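Local coordinates for hypothetical protein TT1662 (Thermus thermophilus, PDB 1UFO) that is an alpha/beta hydrolase-fold protein that probably works as a serine hydrolase, although its natural substrate is not known, at residues 76-81 / 143-148; 58-63 / 82-87; 22-27 / 230-235; 107-112 / 127-132; 168-173 / 200-205. All blocks are in the same frame, centred on the assembly; numbering follows the deposited sequence.

Overall arrangement
Contacts 3 and 4 lie in the core and meet at the central sheet, where strands 25-30 and 107-112 are neighbours; leucines carry the apolar packing of contact 3, leucines with Phe108, Phe127 and Pro129 that of contact 4, with a backbone pairing in contact 4 and a salt bridge at the margin of contact 3. Contacts 1 and 2 share helix 77-103 and are joined by a salt bridge between Glu80 and Arg61. Contact 1, at the surface, relies on a glutamine, a water and a few apolar tips, whereas contact 2, partly buried, is apolar across its interface. Contact 5 joins two loops through a tyrosine and a water, and touches contact 4 through Arg128.

Contact 1. Residues 76-81 / 143-148; sequences RYVEEV and KLPQGQ
The first turn of helix 77-103 is bound at its start by Gln148, from a loop that follows strand 132-135: the amide oxygen of Gln148 accepts from Val78 N, two residues after the N-cap Arg76. This bond from Val78 N to Gln148 OE1 spans 2.9 Å and is nearly straight (175° at the hydrogen), the donor coming in tilted 30° from the carbonyl plane of the amide. A water extends the same grip, accepting from Glu79 N and lying 2.8 Å from Gln148 OE1. The glutamine reaches this spot because its chain bends at chi2 (-65°), while its NE2 is held by the carbonyl of Ser74. Around the polar centre, Val78 supplies the apolar part. Its CG1, anti to the backbone N, lies 3.6 Å from Leu144 CD1, and its CG2 meets the CD corner of the Pro145 ring at 3.6 Å. Tyr159 of helix 153-160 packs on both Val78 and Leu144. Arg76 NH1 forms a salt bridge with Glu79 OE2, which lies in the guanidinium plane at 3.0 Å, and Glu151 is a second partner for Arg76. Pro145 to Gln148 form a type II turn that presents the glutamine, an arrangement typical of a side-chain amide from a distant loop binding first-turn NH groups of a helix, one directly and one through water.

Contact 2. Residues 58-63 / 82-87; sequences DAPRHG and YRVALG
Val84 of helix 77-103 is wedged into the type II turn Ala59-His62, with its two methyls shared among four residues. Its CG1, anti to the backbone N (chi1 168°), points into the turn, 4.0 Å from Ala59 CB and 4.0 Å from His62 CE1; CG2 instead meets Arg61 CD at 3.9 Å. Both methyls also lie against Pro60 O. The Pro60 ring reaches on along the helix, its CG 4.2 Å from Gly87 C, where the missing side chain lets it come close. With CG beside its own backbone N (chi1 -74°), the His62 imidazole turns back so that ND1 donates to Pro60 O over 2.8 Å, the oxygen lying in the ring plane, while NE2 bonds Gln34 N. Replacing His62 by an alanine removes the imidazole and would probably leave Pro60 O without this donor and open a gap beside Val84 CG1. The arrangement is that of a loop following a sheet strand, packed on a flanking helix of the alpha/beta hydrolase fold.

Contact 3. Residues 22-27 / 230-235; sequences APKALL and FLEHWL
Lys24 and Leu235 cross at a slant, the methyl CD2 of the leucine running along the lysine's aliphatic chain at 3.7 Å from each of CG, CD and CE. The lysine starts with CG between the backbone N and carbonyl carbon (chi1 65°) and then extends fully, so that it passes over Leu235 and brings its ammonium group to the preceding turn of the helix. There it meets Glu232 at about a right angle: Lys24 NZ and Glu232 OE1 form a salt bridge at 2.7 Å, though the place of that oxygen is less certain. Glu232 OE2 has a second cation in Arg50. A methionine in place of Lys24 lacks the ammonium group and would probably leave Glu232 OE1 without this charged mate. Strand 25-30 belongs to the central sheet of the alpha/beta hydrolase fold, and helix 221-236, the last of the chain, lies across the sheet face that bears Ala25 and Leu27. Ala25 CB packs on Leu235, 3.9 Å from its CD2. Two residues on, Leu27 and Leu231 meet at about a right angle, with Leu231 CD1 facing both methyls of Leu27, 4.0 Å from Leu27 CD1. Phe108 of the adjoining strand packs against Ala25, Leu27, Leu231 and Leu235, and Leu222 of the second subunit against Phe230 and His233.

Contact 4. Residues 107-112 / 127-132; sequences LFLAGG and FRPRGV
Leu107 opens strand 107-112 with its carbonyl oxygen taking Arg130 N at 2.7 Å, nearly in line with the C=O bond, as the chain returns from helix 114-124 in a right-handed strand-helix-strand crossover of the alpha/beta hydrolase fold. Its side chain turns to the opposite loop, CD2 lying 3.9 Å from Pro129 CB and at the edge of the Phe127 ring. Phe108, pointing to the other side of the sheet, carries Arg130 CB over one ring face, 3.9 Å from the centroid and 23° off the normal, a CH-pi contact. The arginine folds away through bends at chi2 and chi3, and NH1 reaches the carbonyl of Trp234. Leu109 pairs in parallel with Val132: Leu109 N donates to Gly131 O at 3.0 Å, in the carbonyl plane. Its side chain, with CG beside the backbone N (chi1 -60°), crosses Pro129 at about a right angle, while CD2 touches Phe127 CE2 at 4.0 Å and Leu122 closes over both. Further on, the strand leads through Gly111 to what is probably the nucleophile elbow. The last link is a CA-H...O contact, with Val132 CA 3.2 Å from Leu109 O.

Contact 5. Residues 168-173 / 200-205; sequences EAYGGV and PHYPEG
Tyr202 reaches across to the turn Tyr170-Val173, and its side chain meets Gly172, Tyr170 and Val173 in turn. From CB, CG is set beside the backbone N, opposite the carbonyl carbon (chi1 -85°), which sends the ring out over Gly172. There CD2 lies 4.0 Å from Gly172 CA, which sits over the ring face in a CH-pi contact, 29° off the normal. CE1 on the other rim touches Tyr170 CB at 3.9 Å, and CE2 lies against Gly172 C. At the tip, OH donates to Val173 O over 2.7 Å, in the carbonyl plane and on a lone pair, and also lies in the plane of the Tyr170 ring at its edge, the two tyrosines crossing at about a right angle. The turn is type I', with glycines at both positive-phi positions, and leads into strand 175-180, while segment 200-205 leads into the edge strand 207-212; the contact thus ties together the entrances of two neighbouring parallel strands of the alpha/beta hydrolase sheet. Water bridges the backbones, accepting from Gly172 N at 2.9 Å and donating to His201 O. Beyond it, Glu168 N lies over one face of the His201 ring.

Contact 1. Residues 76-81 / 143-148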
# COMPACT_ATOMS: atom_id res chain seq x y z
N ARG A 76 16.46 18.15 -27.81
CA ARG A 76 15.19 18.75 -27.36
C ARG A 76 14.26 17.68 -26.75
O ARG A 76 13.03 17.87 -26.63
CB ARG A 76 14.45 19.39 -28.54
CG ARG A 76 15.25 20.51 -29.26
CD ARG A 76 15.38 21.68 -28.32
NE ARG A 76 16.16 22.80 -28.88
CZ ARG A 76 15.67 24.02 -29.06
NH1 ARG A 76 14.42 24.29 -28.73
NH2 ARG A 76 16.43 24.98 -29.60
N TYR A 77 14.84 16.56 -26.35
CA TYR A 77 14.03 15.49 -25.75
C TYR A 77 13.15 15.91 -24.59
O TYR A 77 11.92 15.75 -24.64
CB TYR A 77 14.93 14.37 -25.28
CG TYR A 77 14.21 13.25 -24.55
CD1 TYR A 77 13.27 12.46 -25.21
CD2 TYR A 77 14.58 12.89 -23.25
CE1 TYR A 77 12.71 11.31 -24.57
CE2 TYR A 77 14.07 11.77 -22.61
CZ TYR A 77 13.12 10.98 -23.29
OH TYR A 77 12.61 9.84 -22.68
N VAL A 78 13.78 16.51 -23.59
CA VAL A 78 13.07 16.89 -22.37
C VAL A 78 12.02 17.92 -22.71
O VAL A 78 10.85 17.84 -22.22
CB VAL A 78 14.04 17.42 -21.31
CG1 VAL A 78 13.27 18.04 -20.16
CG2 VAL A 78 14.94 16.29 -20.80
N GLU A 79 12.40 18.93 -23.53
CA GLU A 79 11.45 19.94 -23.93
C GLU A 79 10.20 19.29 -24.56
O GLU A 79 9.07 19.66 -24.25
CB GLU A 79 12.12 20.84 -24.98
CG GLU A 79 11.27 21.96 -25.45
CD GLU A 79 12.04 22.88 -26.38
OE1 GLU A 79 12.25 23.98 -25.95
OE2 GLU A 79 12.38 22.47 -27.50
N GLU A 80 10.45 18.37 -25.48
CA GLU A 80 9.34 17.73 -26.18
C GLU A 80 8.51 16.80 -25.26
O GLU A 80 7.24 16.73 -25.37
CB GLU A 80 9.90 16.96 -27.38
CG GLU A 80 10.29 18.02 -28.45
CD GLU A 80 10.91 17.43 -29.72
OE1 GLU A 80 11.52 18.27 -30.46
OE2 GLU A 80 10.80 16.21 -29.97
N VAL A 81 9.18 16.17 -24.31
CA VAL A 81 8.46 15.28 -23.37
C VAL A 81 7.52 16.14 -22.53
O VAL A 81 6.32 15.79 -22.38
CB VAL A 81 9.48 14.56 -22.46
CG1 VAL A 81 8.76 13.95 -21.21
CG2 VAL A 81 10.14 13.43 -23.22
N LYS A 143 15.25 14.99 -13.75
CA LYS A 143 16.48 15.75 -13.66
C LYS A 143 16.90 16.06 -15.09
O LYS A 143 16.92 15.18 -15.93
CB LYS A 143 17.49 14.86 -12.94
CG LYS A 143 16.75 14.09 -11.84
CD LYS A 143 17.60 13.58 -10.67
CE LYS A 143 16.96 12.27 -10.08
NZ LYS A 143 17.02 11.19 -11.07
N LEU A 144 17.32 17.31 -15.34
CA LEU A 144 17.69 17.74 -16.68
C LEU A 144 19.04 17.19 -17.11
O LEU A 144 20.05 17.59 -16.56
CB LEU A 144 17.71 19.28 -16.74
CG LEU A 144 17.55 19.77 -18.17
CD1 LEU A 144 16.15 19.57 -18.65
CD2 LEU A 144 17.91 21.29 -18.23
N PRO A 145 19.07 16.29 -18.10
CA PRO A 145 20.37 15.72 -18.54
C PRO A 145 21.20 16.76 -19.23
O PRO A 145 20.69 17.68 -19.81
CB PRO A 145 19.97 14.63 -19.52
CG PRO A 145 18.39 14.45 -19.33
CD PRO A 145 17.96 15.82 -18.92
N GLN A 146 22.52 16.57 -19.19
CA GLN A 146 23.47 17.45 -19.85
C GLN A 146 23.24 17.38 -21.35
O GLN A 146 23.01 16.29 -21.93
CB GLN A 146 24.89 16.97 -19.53
CG GLN A 146 25.96 17.99 -19.74
CD GLN A 146 25.74 19.16 -18.80
OE1 GLN A 146 25.38 18.97 -17.62
NE2 GLN A 146 25.94 20.36 -19.30
N GLY A 147 23.24 18.55 -21.96
CA GLY A 147 23.06 18.64 -23.37
C GLY A 147 21.64 18.98 -23.79
O GLY A 147 21.39 19.23 -24.97
N GLN A 148 20.69 18.89 -22.86
CA GLN A 148 19.32 19.25 -23.21
C GLN A 148 19.17 20.73 -23.26
O GLN A 148 19.68 21.45 -22.40
CB GLN A 148 18.31 18.72 -22.19
CG GLN A 148 18.27 17.22 -22.24
CD GLN A 148 17.74 16.70 -23.58
OE1 GLN A 148 16.63 16.96 -23.92
NE2 GLN A 148 18.56 15.95 -24.31
O HOH W 1 15.13 19.33 -24.05

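Contact 2. Residues 58-63 / 82-87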
# COMPACT_ATOMS: atom_id res chain seq x y z
N ASP A 58 -5.09 8.54 -25.95
CA ASP A 58 -3.68 8.68 -26.28
C ASP A 58 -3.18 10.12 -26.08
O ASP A 58 -3.86 11.08 -26.44
CB ASP A 58 -3.46 8.31 -27.75
CG ASP A 58 -3.61 6.83 -28.02
OD1 ASP A 58 -4.13 6.47 -29.12
OD2 ASP A 58 -3.21 6.04 -27.16
N ALA A 59 -1.98 10.23 -25.55
CA ALA A 59 -1.38 11.57 -25.37
C ALA A 59 -0.90 12.09 -26.71
O ALA A 59 -0.77 11.34 -27.66
CB ALA A 59 -0.16 11.43 -24.41
N PRO A 60 -0.66 13.37 -26.77
CA PRO A 60 -0.16 13.91 -28.05
C PRO A 60 1.07 13.12 -28.45
O PRO A 60 1.91 12.72 -27.61
CB PRO A 60 0.19 15.35 -27.71
CG PRO A 60 -0.73 15.71 -26.63
CD PRO A 60 -0.86 14.43 -25.76
N ARG A 61 1.22 12.86 -29.75
CA ARG A 61 2.32 12.12 -30.33
C ARG A 61 2.42 10.62 -30.02
O ARG A 61 3.39 9.96 -30.41
CB ARG A 61 3.66 12.75 -29.94
CG ARG A 61 3.82 14.13 -30.39
CD ARG A 61 5.21 14.68 -30.06
NE ARG A 61 6.32 14.00 -30.71
CZ ARG A 61 7.55 14.51 -30.68
NH1 ARG A 61 7.71 15.65 -30.02
NH2 ARG A 61 8.58 13.93 -31.32
N HIS A 62 1.41 10.04 -29.37
CA HIS A 62 1.42 8.68 -28.99
C HIS A 62 0.22 7.89 -29.56
O HIS A 62 -0.79 8.48 -29.96
CB HIS A 62 1.30 8.60 -27.44
CG HIS A 62 2.55 9.00 -26.73
ND1 HIS A 62 3.00 10.30 -26.67
CD2 HIS A 62 3.48 8.23 -26.09
CE1 HIS A 62 4.16 10.32 -26.01
NE2 HIS A 62 4.46 9.08 -25.66
N GLY A 63 0.38 6.59 -29.61
CA GLY A 63 -0.70 5.71 -29.99
C GLY A 63 -1.18 5.94 -31.42
O GLY A 63 -0.40 5.85 -32.42
N TYR A 82 7.97 17.28 -22.01
CA TYR A 82 7.04 18.04 -21.17
C TYR A 82 6.01 18.86 -21.93
O TYR A 82 4.95 19.24 -21.37
CB TYR A 82 7.78 18.86 -20.12
CG TYR A 82 8.37 17.93 -19.09
CD1 TYR A 82 9.73 17.68 -19.03
CD2 TYR A 82 7.53 17.22 -18.24
CE1 TYR A 82 10.25 16.75 -18.15
CE2 TYR A 82 8.04 16.22 -17.35
CZ TYR A 82 9.41 16.00 -17.32
OH TYR A 82 9.84 14.91 -16.60
N ARG A 83 6.27 19.12 -23.22
CA ARG A 83 5.21 19.74 -24.04
C ARG A 83 4.11 18.66 -24.26
O ARG A 83 2.89 18.97 -24.19
CB ARG A 83 5.84 20.25 -25.34
CG ARG A 83 4.80 20.70 -26.38
CD ARG A 83 3.71 21.64 -25.79
NE ARG A 83 4.25 22.82 -25.10
CZ ARG A 83 3.54 23.67 -24.36
NH1 ARG A 83 4.11 24.73 -23.78
NH2 ARG A 83 2.21 23.50 -24.18
N VAL A 84 4.49 17.41 -24.52
CA VAL A 84 3.46 16.30 -24.57
C VAL A 84 2.70 16.30 -23.20
O VAL A 84 1.45 16.26 -23.21
CB VAL A 84 4.11 14.93 -24.70
CG1 VAL A 84 3.03 13.78 -24.44
CG2 VAL A 84 4.68 14.73 -26.15
N ALA A 85 3.39 16.41 -22.06
CA ALA A 85 2.71 16.41 -20.75
C ALA A 85 1.74 17.56 -20.57
O ALA A 85 0.62 17.37 -20.08
CB ALA A 85 3.74 16.47 -19.63
N LEU A 86 2.15 18.75 -21.00
CA LEU A 86 1.24 19.91 -20.87
C LEU A 86 -0.02 19.74 -21.77
O LEU A 86 -1.11 20.18 -21.36
CB LEU A 86 2.04 21.19 -21.24
CG LEU A 86 3.00 21.60 -20.11
CD1 LEU A 86 3.96 22.61 -20.72
CD2 LEU A 86 2.24 22.22 -18.93
N GLY A 87 0.16 19.18 -22.95
CA GLY A 87 -0.96 18.96 -23.88
C GLY A 87 -1.87 17.91 -23.28
O GLY A 87 -3.12 18.02 -23.26

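Contact 3. Residues 22-27 / 230-235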
# COMPACT_ATOMS: atom_id res chain seq x y z
N ALA A 22 -22.32 -2.42 -14.32
CA ALA A 22 -22.80 -1.66 -13.16
C ALA A 22 -21.69 -0.71 -12.69
O ALA A 22 -21.01 -1.00 -11.71
CB ALA A 22 -23.19 -2.57 -11.97
N PRO A 23 -21.53 0.42 -13.38
CA PRO A 23 -20.46 1.37 -12.95
C PRO A 23 -20.74 2.11 -11.69
O PRO A 23 -21.83 2.68 -11.49
CB PRO A 23 -20.32 2.36 -14.11
CG PRO A 23 -21.03 1.68 -15.31
CD PRO A 23 -22.16 0.84 -14.63
N LYS A 24 -19.78 2.10 -10.77
CA LYS A 24 -19.97 2.81 -9.49
C LYS A 24 -19.03 4.05 -9.40
O LYS A 24 -19.23 4.89 -8.55
CB LYS A 24 -19.69 1.90 -8.27
CG LYS A 24 -18.24 1.43 -8.16
CD LYS A 24 -18.05 0.43 -7.03
CE LYS A 24 -16.54 -0.00 -6.92
NZ LYS A 24 -16.45 -0.93 -5.72
N ALA A 25 -18.06 4.12 -10.30
CA ALA A 25 -17.10 5.27 -10.31
C ALA A 25 -16.40 5.34 -11.64
O ALA A 25 -16.40 4.35 -12.40
CB ALA A 25 -16.01 5.03 -9.21
N LEU A 26 -15.74 6.49 -11.94
CA LEU A 26 -14.97 6.61 -13.19
C LEU A 26 -13.49 6.62 -12.82
O LEU A 26 -13.14 7.17 -11.81
CB LEU A 26 -15.25 8.01 -13.85
CG LEU A 26 -16.64 8.17 -14.46
CD1 LEU A 26 -17.04 9.69 -14.46
CD2 LEU A 26 -16.58 7.55 -15.86
N LEU A 27 -12.66 6.03 -13.67
CA LEU A 27 -11.20 6.15 -13.46
C LEU A 27 -10.66 6.58 -14.81
O LEU A 27 -10.72 5.83 -15.79
CB LEU A 27 -10.56 4.82 -13.04
CG LEU A 27 -9.05 4.85 -12.84
CD1 LEU A 27 -8.70 5.92 -11.75
CD2 LEU A 27 -8.48 3.52 -12.46
N PHE A 230 -7.11 1.41 -2.50
CA PHE A 230 -7.06 2.82 -2.14
C PHE A 230 -8.26 3.54 -2.72
O PHE A 230 -8.88 4.32 -2.01
CB PHE A 230 -5.74 3.40 -2.66
CG PHE A 230 -5.48 4.83 -2.22
CD1 PHE A 230 -4.84 5.08 -0.97
CD2 PHE A 230 -5.78 5.91 -3.04
CE1 PHE A 230 -4.52 6.37 -0.60
CE2 PHE A 230 -5.44 7.23 -2.65
CZ PHE A 230 -4.80 7.47 -1.41
N LEU A 231 -8.55 3.27 -4.01
CA LEU A 231 -9.74 3.90 -4.66
C LEU A 231 -11.04 3.44 -3.97
O LEU A 231 -11.88 4.29 -3.71
CB LEU A 231 -9.85 3.51 -6.12
CG LEU A 231 -8.70 4.03 -7.00
CD1 LEU A 231 -9.00 3.69 -8.48
CD2 LEU A 231 -8.45 5.51 -6.76
N GLU A 232 -11.18 2.17 -3.67
CA GLU A 232 -12.45 1.77 -3.04
C GLU A 232 -12.59 2.39 -1.66
O GLU A 232 -13.71 2.78 -1.29
CB GLU A 232 -12.63 0.30 -2.96
CG GLU A 232 -12.74 -0.32 -4.36
CD GLU A 232 -13.16 -1.75 -4.31
OE1 GLU A 232 -14.16 -2.08 -4.99
OE2 GLU A 232 -12.53 -2.60 -3.65
N HIS A 233 -11.47 2.50 -0.89
CA HIS A 233 -11.57 3.12 0.43
C HIS A 233 -12.11 4.55 0.30
O HIS A 233 -13.03 4.96 1.02
CB HIS A 233 -10.16 3.16 1.06
CG HIS A 233 -10.17 3.81 2.40
ND1 HIS A 233 -10.68 3.18 3.51
CD2 HIS A 233 -9.84 5.07 2.79
CE1 HIS A 233 -10.68 4.04 4.52
NE2 HIS A 233 -10.18 5.20 4.11
N TRP A 234 -11.55 5.34 -0.63
CA TRP A 234 -11.99 6.73 -0.75
C TRP A 234 -13.39 6.84 -1.42
O TRP A 234 -14.11 7.76 -1.12
CB TRP A 234 -10.94 7.60 -1.49
CG TRP A 234 -9.75 7.78 -0.58
CD1 TRP A 234 -8.45 7.20 -0.71
CD2 TRP A 234 -9.76 8.44 0.68
NE1 TRP A 234 -7.75 7.49 0.43
CE2 TRP A 234 -8.50 8.23 1.29
CE3 TRP A 234 -10.73 9.19 1.36
CZ2 TRP A 234 -8.20 8.76 2.58
CZ3 TRP A 234 -10.43 9.72 2.60
CH2 TRP A 234 -9.17 9.50 3.20
N LEU A 235 -13.76 5.88 -2.27
CA LEU A 235 -15.09 5.93 -2.87
C LEU A 235 -16.17 5.69 -1.80
O LEU A 235 -17.28 6.26 -1.85
CB LEU A 235 -15.22 4.81 -3.90
CG LEU A 235 -16.57 4.64 -4.65
CD1 LEU A 235 -16.90 5.92 -5.34
CD2 LEU A 235 -16.40 3.50 -5.66

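Contact 4. Residues 107-112 / 127-132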
# COMPACT_ATOMS: atom_id res chain seq x y z
N LEU A 107 -15.22 10.63 -9.76
CA LEU A 107 -14.13 10.45 -10.70
C LEU A 107 -12.79 10.41 -9.99
O LEU A 107 -12.50 11.27 -9.10
CB LEU A 107 -14.11 11.56 -11.77
CG LEU A 107 -13.04 11.30 -12.90
CD1 LEU A 107 -13.46 11.66 -14.30
CD2 LEU A 107 -11.81 12.14 -12.44
N PHE A 108 -12.00 9.43 -10.40
CA PHE A 108 -10.63 9.25 -9.88
C PHE A 108 -9.68 9.32 -11.03
O PHE A 108 -10.06 9.12 -12.19
CB PHE A 108 -10.49 7.87 -9.26
CG PHE A 108 -11.34 7.66 -8.08
CD1 PHE A 108 -12.64 7.17 -8.20
CD2 PHE A 108 -10.83 7.95 -6.84
CE1 PHE A 108 -13.44 6.96 -7.03
CE2 PHE A 108 -11.59 7.75 -5.65
CZ PHE A 108 -12.89 7.26 -5.73
N LEU A 109 -8.42 9.67 -10.73
CA LEU A 109 -7.39 9.66 -11.80
C LEU A 109 -6.31 8.59 -11.50
O LEU A 109 -6.00 8.35 -10.31
CB LEU A 109 -6.64 10.97 -11.84
CG LEU A 109 -7.38 12.24 -12.08
CD1 LEU A 109 -6.27 13.41 -12.07
CD2 LEU A 109 -8.04 12.19 -13.49
N ALA A 110 -5.74 8.01 -12.55
CA ALA A 110 -4.57 7.12 -12.38
C ALA A 110 -3.61 7.57 -13.44
O ALA A 110 -4.02 7.88 -14.55
CB ALA A 110 -4.94 5.68 -12.54
N GLY A 111 -2.31 7.70 -13.10
CA GLY A 111 -1.36 8.04 -14.14
C GLY A 111 -0.15 7.12 -13.98
O GLY A 111 0.19 6.81 -12.83
N GLY A 112 0.49 6.72 -15.08
CA GLY A 112 1.71 5.90 -15.00
C GLY A 112 2.89 6.66 -15.59
O GLY A 112 2.80 7.15 -16.70
N PHE A 127 -7.57 20.92 -10.16
CA PHE A 127 -8.56 19.90 -10.57
C PHE A 127 -8.77 19.02 -9.30
O PHE A 127 -7.80 18.65 -8.64
CB PHE A 127 -8.02 19.07 -11.75
CG PHE A 127 -8.97 18.02 -12.17
CD1 PHE A 127 -10.24 18.39 -12.66
CD2 PHE A 127 -8.66 16.71 -12.05
CE1 PHE A 127 -11.19 17.43 -13.01
CE2 PHE A 127 -9.64 15.73 -12.41
CZ PHE A 127 -10.89 16.13 -12.88
N ARG A 128 -10.04 18.71 -8.96
CA ARG A 128 -10.34 18.04 -7.71
C ARG A 128 -11.10 16.71 -7.85
O ARG A 128 -12.34 16.66 -7.60
CB ARG A 128 -11.12 19.00 -6.81
CG ARG A 128 -10.34 20.26 -6.43
CD ARG A 128 -9.27 20.00 -5.35
NE ARG A 128 -8.40 21.15 -5.10
CZ ARG A 128 -8.69 22.22 -4.36
NH1 ARG A 128 -7.78 23.20 -4.27
NH2 ARG A 128 -9.85 22.30 -3.67
N PRO A 129 -10.42 15.64 -8.28
CA PRO A 129 -11.05 14.32 -8.42
C PRO A 129 -11.20 13.77 -6.98
O PRO A 129 -10.72 14.37 -6.00
CB PRO A 129 -10.06 13.52 -9.23
CG PRO A 129 -8.68 14.09 -8.77
CD PRO A 129 -8.95 15.59 -8.53
N ARG A 130 -11.84 12.62 -6.85
CA ARG A 130 -12.04 12.01 -5.56
C ARG A 130 -10.76 11.35 -5.03
O ARG A 130 -10.70 11.05 -3.84
CB ARG A 130 -13.17 10.98 -5.64
CG ARG A 130 -14.51 11.73 -5.71
CD ARG A 130 -14.92 12.21 -4.24
NE ARG A 130 -15.14 11.03 -3.40
CZ ARG A 130 -16.31 10.39 -3.31
NH1 ARG A 130 -16.40 9.31 -2.52
NH2 ARG A 130 -17.40 10.84 -3.97
N GLY A 131 -9.80 11.05 -5.91
CA GLY A 131 -8.57 10.42 -5.43
C GLY A 131 -7.70 10.20 -6.65
O GLY A 131 -8.18 10.23 -7.79
N VAL A 132 -6.40 10.03 -6.41
CA VAL A 132 -5.46 9.88 -7.54
C VAL A 132 -4.46 8.78 -7.23
O VAL A 132 -3.98 8.71 -6.08
CB VAL A 132 -4.61 11.20 -7.66
CG1 VAL A 132 -3.52 11.03 -8.74
CG2 VAL A 132 -5.55 12.38 -8.11

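Contact 5. Residues 168-173 / 200-205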
# COMPACT_ATOMS: atom_id res chain seq x y z
N GLU A 168 -0.36 23.46 -1.64
CA GLU A 168 -1.52 24.15 -1.13
C GLU A 168 -2.67 24.18 -2.17
O GLU A 168 -3.83 24.37 -1.79
CB GLU A 168 -1.08 25.54 -0.70
CG GLU A 168 -0.69 26.50 -1.81
CD GLU A 168 0.66 26.25 -2.46
OE1 GLU A 168 1.54 25.54 -1.89
OE2 GLU A 168 0.84 26.82 -3.56
N ALA A 169 -2.40 23.96 -3.45
CA ALA A 169 -3.46 23.99 -4.47
C ALA A 169 -4.12 22.59 -4.63
O ALA A 169 -5.15 22.47 -5.28
CB ALA A 169 -2.87 24.45 -5.85
N TYR A 170 -3.50 21.57 -4.01
CA TYR A 170 -4.00 20.16 -4.13
C TYR A 170 -5.27 19.87 -3.36
O TYR A 170 -5.90 18.82 -3.58
CB TYR A 170 -2.93 19.16 -3.67
CG TYR A 170 -1.77 18.91 -4.66
CD1 TYR A 170 -1.34 17.58 -4.91
CD2 TYR A 170 -1.07 19.95 -5.31
CE1 TYR A 170 -0.27 17.30 -5.78
CE2 TYR A 170 0.02 19.66 -6.18
CZ TYR A 170 0.40 18.36 -6.39
OH TYR A 170 1.46 18.12 -7.17
N GLY A 171 -5.65 20.78 -2.44
CA GLY A 171 -6.88 20.60 -1.71
C GLY A 171 -7.04 19.30 -0.91
O GLY A 171 -8.18 18.84 -0.69
N GLY A 172 -5.91 18.74 -0.54
CA GLY A 172 -5.92 17.52 0.24
C GLY A 172 -6.52 16.34 -0.52
O GLY A 172 -6.92 15.38 0.12
N VAL A 173 -6.54 16.38 -1.85
CA VAL A 173 -7.12 15.26 -2.61
C VAL A 173 -6.31 13.96 -2.29
O VAL A 173 -5.08 13.94 -2.37
CB VAL A 173 -6.98 15.51 -4.11
CG1 VAL A 173 -7.27 14.22 -4.91
CG2 VAL A 173 -7.94 16.69 -4.50
N PRO A 200 3.54 18.89 4.16
CA PRO A 200 3.00 19.98 4.99
C PRO A 200 1.61 20.43 4.56
O PRO A 200 0.90 21.06 5.34
CB PRO A 200 4.03 21.09 4.82
CG PRO A 200 5.30 20.37 4.28
CD PRO A 200 4.78 19.30 3.45
N HIS A 201 1.25 20.11 3.32
CA HIS A 201 -0.05 20.48 2.77
C HIS A 201 -1.15 19.40 2.85
O HIS A 201 -2.25 19.57 2.33
CB HIS A 201 0.16 20.89 1.30
CG HIS A 201 1.12 22.02 1.13
ND1 HIS A 201 0.83 23.31 1.52
CD2 HIS A 201 2.39 22.06 0.63
CE1 HIS A 201 1.87 24.10 1.27
NE2 HIS A 201 2.83 23.36 0.73
N TYR A 202 -0.82 18.28 3.47
CA TYR A 202 -1.72 17.16 3.70
C TYR A 202 -1.73 16.87 5.24
O TYR A 202 -1.42 15.76 5.72
CB TYR A 202 -1.24 15.95 2.92
CG TYR A 202 -1.74 15.96 1.49
CD1 TYR A 202 -1.16 16.75 0.49
CD2 TYR A 202 -2.80 15.18 1.15
CE1 TYR A 202 -1.67 16.73 -0.83
CE2 TYR A 202 -3.31 15.13 -0.10
CZ TYR A 202 -2.72 15.92 -1.11
OH TYR A 202 -3.13 15.81 -2.44
N PRO A 203 -2.08 17.90 6.03
CA PRO A 203 -2.16 17.80 7.50
C PRO A 203 -3.24 16.84 8.02
O PRO A 203 -3.27 16.53 9.24
CB PRO A 203 -2.45 19.26 7.94
CG PRO A 203 -3.28 19.78 6.81
CD PRO A 203 -2.47 19.26 5.59
N GLU A 204 -4.11 16.34 7.12
CA GLU A 204 -5.16 15.47 7.58
C GLU A 204 -4.97 14.10 6.95
O GLU A 204 -5.88 13.29 6.85
CB GLU A 204 -6.54 16.08 7.26
CG GLU A 204 -6.72 17.44 8.10
CD GLU A 204 -8.15 17.86 8.32
OE1 GLU A 204 -8.94 16.96 8.61
OE2 GLU A 204 -8.44 19.09 8.20
N GLY A 205 -3.72 13.82 6.59
CA GLY A 205 -3.52 12.52 5.96
C GLY A 205 -4.05 12.46 4.50
O GLY A 205 -4.15 13.46 3.73
O HOH W 2 -3.38 20.07 -0.13